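Protein yjcS (Bacillus subtilis, PDB 1Q8B) is of unknown function but belongs to the antibiotic biosynthesis monooxygenase (ABM) family of dimeric alpha-beta barrel proteins and probably has catalytic activity. Local coordinates at residues A[83-86]-A[87-91]; A[36-39]-A[40-44]. One frame throughout, in Å; residues are numbered along the deposited sequence.

In the fold
Interaction 1 (83-91) and interaction 2 (36-44) are the closing turns of two helices on the same side of the four-stranded antiparallel sheet, their centres about 13 Å apart. Helix 28-42 lies against the sheet, with Glu-39, Thr-42 and Asn-43 reaching Phe-51 on strand 48-55; helix 82-88 packs over it. Between the two, His-83 does most of the joining: its CG sits 3.6 Å from Glu-41 CB, and its O is 3.6 Å from Leu-38 CD1. Thr-84 CA adds a further contact with Leu-38 CD1, at 3.8 Å. Interaction 2 is thus the inner layer, interaction 1 the outer, which reaches the second subunit through Lys-89.

Interaction 1 (A[83-86]-A[87-91]); sequences HTID and VQKQE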
ATOM      1  N   HIS A  83       9.423   0.925  -0.662  1.00 22.89           N
ATOM      2  CA  HIS A  83      10.233  -0.147  -1.239  1.00 22.24           C
ATOM      3  C   HIS A  83       9.419  -0.983  -2.217  1.00 21.97           C
ATOM      4  O   HIS A  83       9.959  -1.550  -3.168  1.00 22.48           O
ATOM      5  CB  HIS A  83      10.864  -1.045  -0.152  1.00 21.95           C
ATOM      6  CG  HIS A  83       9.885  -1.642   0.814  1.00 22.27           C
ATOM      7  ND1 HIS A  83       9.841  -1.281   2.145  1.00 21.26           N
ATOM      8  CD2 HIS A  83       8.946  -2.606   0.657  1.00 22.11           C
ATOM      9  CE1 HIS A  83       8.919  -1.995   2.764  1.00 21.34           C
ATOM     10  NE2 HIS A  83       8.361  -2.807   1.883  1.00 21.57           N
ATOM     11  N   THR A  84       8.112  -1.042  -1.995  1.00 21.41           N
ATOM     12  CA  THR A  84       7.238  -1.784  -2.886  1.00 20.67           C
ATOM     13  C   THR A  84       6.997  -0.952  -4.142  1.00 21.07           C
ATOM     14  O   THR A  84       7.172  -1.435  -5.258  1.00 21.30           O
ATOM     15  CB  THR A  84       5.896  -2.078  -2.220  1.00 19.83           C
ATOM     16  OG1 THR A  84       6.119  -2.837  -1.026  1.00 19.73           O
ATOM     17  CG2 THR A  84       5.006  -2.871  -3.152  1.00 19.63           C
ATOM     18  N   ILE A  85       6.615   0.307  -3.958  1.00 21.71           N
ATOM     19  CA  ILE A  85       6.348   1.197  -5.086  1.00 22.17           C
ATOM     20  C   ILE A  85       7.577   1.382  -5.983  1.00 22.80           C
ATOM     21  O   ILE A  85       7.445   1.532  -7.200  1.00 23.18           O
ATOM     22  CB  ILE A  85       5.849   2.571  -4.587  1.00 21.82           C
ATOM     23  CG1 ILE A  85       4.508   2.398  -3.874  1.00 21.84           C
ATOM     24  CG2 ILE A  85       5.703   3.533  -5.750  1.00 22.15           C
ATOM     25  CD1 ILE A  85       4.041   3.632  -3.127  1.00 21.99           C
ATOM     26  N   ASP A  86       8.768   1.363  -5.391  1.00 23.30           N
ATOM     27  CA  ASP A  86      10.000   1.511  -6.162  1.00 24.13           C
ATOM     28  C   ASP A  86      10.126   0.423  -7.234  1.00 24.38           C
ATOM     29  O   ASP A  86      10.505   0.699  -8.369  1.00 24.64           O
ATOM     30  CB  ASP A  86      11.216   1.457  -5.234  1.00 25.59           C
ATOM     31  CG  ASP A  86      11.480   2.779  -4.531  1.00 26.93           C
ATOM     32  OD1 ASP A  86      12.314   2.796  -3.596  1.00 27.04           O
ATOM     33  OD2 ASP A  86      10.866   3.798  -4.922  1.00 28.27           O
ATOM     34  N   VAL A  87       9.814  -0.815  -6.871  1.00 24.53           N
ATOM     35  CA  VAL A  87       9.888  -1.925  -7.818  1.00 24.83           C
ATOM     36  C   VAL A  87       8.757  -1.792  -8.840  1.00 25.65           C
ATOM     37  O   VAL A  87       8.929  -2.045 -10.032  1.00 25.03           O
ATOM     38  CB  VAL A  87       9.750  -3.285  -7.089  1.00 24.40           C
ATOM     39  CG1 VAL A  87       9.774  -4.432  -8.095  1.00 24.22           C
ATOM     40  CG2 VAL A  87      10.868  -3.442  -6.079  1.00 24.02           C
ATOM     41  N   GLN A  88       7.597  -1.378  -8.344  1.00 26.68           N
ATOM     42  CA  GLN A  88       6.398  -1.201  -9.151  1.00 27.73           C
ATOM     43  C   GLN A  88       6.629  -0.200 -10.288  1.00 27.35           C
ATOM     44  O   GLN A  88       6.233  -0.437 -11.432  1.00 27.44           O
ATOM     45  CB  GLN A  88       5.275  -0.731  -8.230  1.00 29.57           C
ATOM     46  CG  GLN A  88       3.878  -0.887  -8.758  1.00 32.34           C
ATOM     47  CD  GLN A  88       2.833  -0.596  -7.685  1.00 34.55           C
ATOM     48  OE1 GLN A  88       1.633  -0.526  -7.971  1.00 36.17           O
ATOM     49  NE2 GLN A  88       3.287  -0.426  -6.439  1.00 35.12           N
ATOM     50  N   LYS A  89       7.283   0.910  -9.969  1.00 26.98           N
ATOM     51  CA  LYS A  89       7.566   1.952 -10.948  1.00 26.58           C
ATOM     52  C   LYS A  89       8.466   1.484 -12.087  1.00 26.29           C
ATOM     53  O   LYS A  89       8.538   2.131 -13.130  1.00 26.37           O
ATOM     54  CB  LYS A  89       8.192   3.156 -10.237  1.00 27.35           C
ATOM     55  CG  LYS A  89       7.254   3.805  -9.226  1.00 28.33           C
ATOM     56  CD  LYS A  89       7.997   4.639  -8.191  1.00 30.11           C
ATOM     57  CE  LYS A  89       8.704   5.835  -8.805  1.00 31.17           C
ATOM     58  NZ  LYS A  89       9.341   6.681  -7.749  1.00 31.77           N
ATOM     59  N   GLN A  90       9.149   0.358 -11.890  1.00 25.96           N
ATOM     60  CA  GLN A  90      10.044  -0.193 -12.909  1.00 25.58           C
ATOM     61  C   GLN A  90       9.290  -0.971 -13.984  1.00 25.55           C
ATOM     62  O   GLN A  90       9.846  -1.289 -15.034  1.00 25.57           O
ATOM     63  CB  GLN A  90      11.097  -1.097 -12.254  1.00 25.37           C
ATOM     64  CG  GLN A  90      12.049  -0.337 -11.350  1.00 25.65           C
ATOM     65  CD  GLN A  90      13.102  -1.218 -10.719  1.00 25.51           C
ATOM     66  OE1 GLN A  90      13.881  -1.865 -11.413  1.00 26.74           O
ATOM     67  NE2 GLN A  90      13.133  -1.244  -9.396  1.00 25.63           N
ATOM     68  N   GLU A  91       8.027  -1.283 -13.710  1.00 25.18           N
ATOM     69  CA  GLU A  91       7.188  -2.007 -14.656  1.00 25.42           C
ATOM     70  C   GLU A  91       7.880  -3.254 -15.188  1.00 24.62           C
ATOM     71  O   GLU A  91       7.931  -3.473 -16.396  1.00 24.73           O
ATOM     72  CB  GLU A  91       6.834  -1.099 -15.829  1.00 27.10           C
ATOM     73  CG  GLU A  91       6.203   0.211 -15.423  1.00 30.39           C
ATOM     74  CD  GLU A  91       6.180   1.212 -16.562  1.00 32.48           C
ATOM     75  OE1 GLU A  91       5.646   2.324 -16.360  1.00 34.26           O
ATOM     76  OE2 GLU A  91       6.698   0.892 -17.657  1.00 34.25           O
TER
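Lys-89 folds back over Ile-85 near the end of helix 82-88. Its CG stands beside its own backbone N (chi1 -63°) and chi2 is extended (159°), which lays CG and CD over the preceding turn, with CD 3.5 Å from Ile-85 CG2; the bend at chi3 only redirects CE and NZ. Beneath this cover Lys-89 N donates to Ile-85 O at 2.8 Å, the shorter of the two i to i+4 backbone bonds here; the other, Gln-88 N to Thr-84 O, is 3.1 Å. Val-87 is close-packed as well: its CG2 rests 3.6 Å from His-83 O, and its side chain reaches Leu-38 of helix 28-42.

The solvent side is looser. Gln-88 is extended and exposed; at its amide end NE2 lies 3.7 Å from Ile-85 CA. Asp-86 OD2 and Lys-89 NZ are 4.3 Å apart, too far for a salt bridge, and the ammonium group pairs instead with Glu-91 of the second subunit. Gln-90 NE2 makes a weak bond of 3.4 Å to Asp-86 O and also bonds Glu-34 of helix 28-42.

Beyond Val-87 the backbone closes in a type I turn from Gln-88 to Glu-91, where phi turns positive: a helix C-terminus that leads into strand 93-103 of the ferredoxin-like alpha-beta fold of the ABM family.

Interaction 2 (A[36-39]-A[40-44]); sequences KKLE and EETNK
Three firm i to i+4 bonds carry the backbone toward the end of helix 28-42: Glu-40 N to Lys-36 O at 2.9 Å, Glu-41 N to Lys-37 O at 3.1 Å and Asn-43 N to Glu-39 O at 3.2 Å. On the helix face turned to helix 82-88, Leu-38 and Thr-42 meet one turn apart. Leu-38 CG runs anti to the backbone N (chi1 173°), which brings CD1 against Thr-42 CG2; the modelled 3.3 Å between CD1 and CG2 is doubtful, because that CG2 is poorly placed. Both residues are buried and both touch His-83, and Thr-42 also reaches Phe-51 of strand 48-55.

Glu-39 and Asn-43 share another face, their side chains side by side and pointing the same way, and both reach Phe-51 too. The extended Glu-39 chain carries its carboxylate to strand 48-55, where OE1 bonds His-52 and OE2 the backbone N of Ala-53. Lys-36 NZ reaches OE2 too, at 3.1 Å and from above the carboxylate plane, and bonds Ala-53 O as well. Two donors therefore grip OE2, and the lysine's charge would probably help steady the glutamate as an anion.

The remaining face carries charge on exposed or partly exposed residues. Lys-44 NZ meets Glu-41 OE2 on its syn side at 2.8 Å, 19° out of the carboxylate plane; a bend at chi2 (-52°) turns Glu-41 toward this partner, while its CB borders helix 82-88 at His-83. A longer pairing, 4.0 Å, links Lys-44 NZ to Glu-40 OE2. Faces that grade from largely apolar, through polar groups tied to strand 48-55, to a salt-bridge network mark an amphipathic helix packed on the antiparallel sheet of a dimeric alpha-beta barrel protein.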
ATOM      1  N   LYS A  36      14.859  -9.567  -4.722  1.00 22.29           N
ATOM      2  CA  LYS A  36      15.488  -9.985  -3.479  1.00 22.88           C
ATOM      3  C   LYS A  36      15.564  -8.806  -2.521  1.00 22.52           C
ATOM      4  O   LYS A  36      15.388  -8.967  -1.317  1.00 21.79           O
ATOM      5  CB  LYS A  36      16.875 -10.564  -3.748  1.00 24.21           C
ATOM      6  CG  LYS A  36      16.805 -11.951  -4.374  1.00 26.52           C
ATOM      7  CD  LYS A  36      16.010 -12.893  -3.472  1.00 28.32           C
ATOM      8  CE  LYS A  36      15.614 -14.184  -4.165  1.00 28.96           C
ATOM      9  NZ  LYS A  36      14.791 -15.017  -3.237  1.00 30.17           N
ATOM     10  N   LYS A  37      15.812  -7.611  -3.050  1.00 22.53           N
ATOM     11  CA  LYS A  37      15.864  -6.436  -2.191  1.00 22.91           C
ATOM     12  C   LYS A  37      14.462  -6.191  -1.648  1.00 22.24           C
ATOM     13  O   LYS A  37      14.287  -5.881  -0.464  1.00 22.58           O
ATOM     14  CB  LYS A  37      16.347  -5.213  -2.968  1.00 24.86           C
ATOM     15  CG  LYS A  37      17.781  -5.336  -3.485  1.00 28.38           C
ATOM     16  CD  LYS A  37      18.394  -3.976  -3.798  1.00 30.89           C
ATOM     17  CE  LYS A  37      17.538  -3.186  -4.776  1.00 32.90           C
ATOM     18  NZ  LYS A  37      18.040  -1.789  -4.962  1.00 35.69           N
ATOM     19  N   LEU A  38      13.463  -6.338  -2.518  1.00 21.23           N
ATOM     20  CA  LEU A  38      12.070  -6.157  -2.115  1.00 20.29           C
ATOM     21  C   LEU A  38      11.715  -7.182  -1.046  1.00 20.09           C
ATOM     22  O   LEU A  38      11.086  -6.849  -0.046  1.00 19.32           O
ATOM     23  CB  LEU A  38      11.131  -6.328  -3.310  1.00 19.93           C
ATOM     24  CG  LEU A  38       9.638  -6.314  -2.968  1.00 19.89           C
ATOM     25  CD1 LEU A  38       9.248  -4.962  -2.383  1.00 19.13           C
ATOM     26  CD2 LEU A  38       8.830  -6.614  -4.219  1.00 19.55           C
ATOM     27  N   GLU A  39      12.128  -8.429  -1.268  1.00 20.06           N
ATOM     28  CA  GLU A  39      11.863  -9.505  -0.324  1.00 20.94           C
ATOM     29  C   GLU A  39      12.457  -9.181   1.037  1.00 21.92           C
ATOM     30  O   GLU A  39      11.827  -9.393   2.075  1.00 21.59           O
ATOM     31  CB  GLU A  39      12.443 -10.831  -0.836  1.00 20.41           C
ATOM     32  CG  GLU A  39      12.491 -11.915   0.234  1.00 20.15           C
ATOM     33  CD  GLU A  39      12.720 -13.312  -0.319  1.00 20.62           C
ATOM     34  OE1 GLU A  39      12.954 -14.235   0.490  1.00 20.86           O
ATOM     35  OE2 GLU A  39      12.656 -13.496  -1.553  1.00 20.90           O
ATOM     36  N   GLU A  40      13.675  -8.655   1.031  1.00 23.35           N
ATOM     37  CA  GLU A  40      14.343  -8.319   2.275  1.00 25.27           C
ATOM     38  C   GLU A  40      13.603  -7.244   3.060  1.00 24.88           C
ATOM     39  O   GLU A  40      13.442  -7.351   4.278  1.00 24.68           O
ATOM     40  CB  GLU A  40      15.768  -7.857   2.000  1.00 27.77           C
ATOM     41  CG  GLU A  40      16.594  -7.791   3.260  1.00 33.10           C
ATOM     42  CD  GLU A  40      17.974  -7.247   3.011  1.00 36.35           C
ATOM     43  OE1 GLU A  40      18.678  -7.800   2.133  1.00 38.59           O
ATOM     44  OE2 GLU A  40      18.351  -6.269   3.700  1.00 38.36           O
ATOM     45  N   GLU A  41      13.146  -6.211   2.362  1.00 24.59           N
ATOM     46  CA  GLU A  41      12.432  -5.124   3.015  1.00 24.94           C
ATOM     47  C   GLU A  41      10.998  -5.465   3.432  1.00 24.23           C
ATOM     48  O   GLU A  41      10.552  -5.035   4.498  1.00 23.70           O
ATOM     49  CB  GLU A  41      12.437  -3.872   2.122  1.00 26.25           C
ATOM     50  CG  GLU A  41      13.788  -3.163   2.060  1.00 28.28           C
ATOM     51  CD  GLU A  41      14.358  -2.873   3.450  1.00 29.97           C
ATOM     52  OE1 GLU A  41      13.791  -2.018   4.169  1.00 30.04           O
ATOM     53  OE2 GLU A  41      15.371  -3.514   3.826  1.00 30.80           O
ATOM     54  N   THR A  42      10.274  -6.241   2.624  1.00 23.90           N
ATOM     55  CA  THR A  42       8.895  -6.559   2.999  1.00 23.53           C
ATOM     56  C   THR A  42       8.827  -7.550   4.164  1.00 22.79           C
ATOM     57  O   THR A  42       7.843  -7.565   4.905  1.00 22.73           O
ATOM     58  CB  THR A  42       8.030  -7.074   1.784  1.00 23.39           C
ATOM     59  OG1 THR A  42       8.141  -8.488   1.661  1.00 25.67           O
ATOM     60  CG2 THR A  42       8.479  -6.442   0.494  1.00 22.28           C
ATOM     61  N   ASN A  43       9.863  -8.366   4.352  1.00 22.32           N
ATOM     62  CA  ASN A  43       9.860  -9.297   5.479  1.00 22.26           C
ATOM     63  C   ASN A  43       9.999  -8.533   6.791  1.00 22.40           C
ATOM     64  O   ASN A  43       9.730  -9.066   7.863  1.00 22.48           O
ATOM     65  CB  ASN A  43      10.986 -10.325   5.361  1.00 21.37           C
ATOM     66  CG  ASN A  43      10.574 -11.550   4.561  1.00 21.38           C
ATOM     67  OD1 ASN A  43      10.947 -11.703   3.400  1.00 21.94           O
ATOM     68  ND2 ASN A  43       9.786 -12.423   5.179  1.00 20.08           N
ATOM     69  N   LYS A  44      10.418  -7.277   6.699  1.00 23.43           N
ATOM     70  CA  LYS A  44      10.571  -6.437   7.879  1.00 24.61           C
ATOM     71  C   LYS A  44       9.273  -5.696   8.194  1.00 24.75           C
ATOM     72  O   LYS A  44       9.144  -5.110   9.269  1.00 25.18           O
ATOM     73  CB  LYS A  44      11.682  -5.408   7.677  1.00 25.51           C
ATOM     74  CG  LYS A  44      13.077  -5.977   7.502  1.00 27.07           C
ATOM     75  CD  LYS A  44      14.036  -4.843   7.171  1.00 28.54           C
ATOM     76  CE  LYS A  44      15.429  -5.328   6.841  1.00 29.66           C
ATOM     77  NZ  LYS A  44      16.271  -4.185   6.370  1.00 31.24           N
TER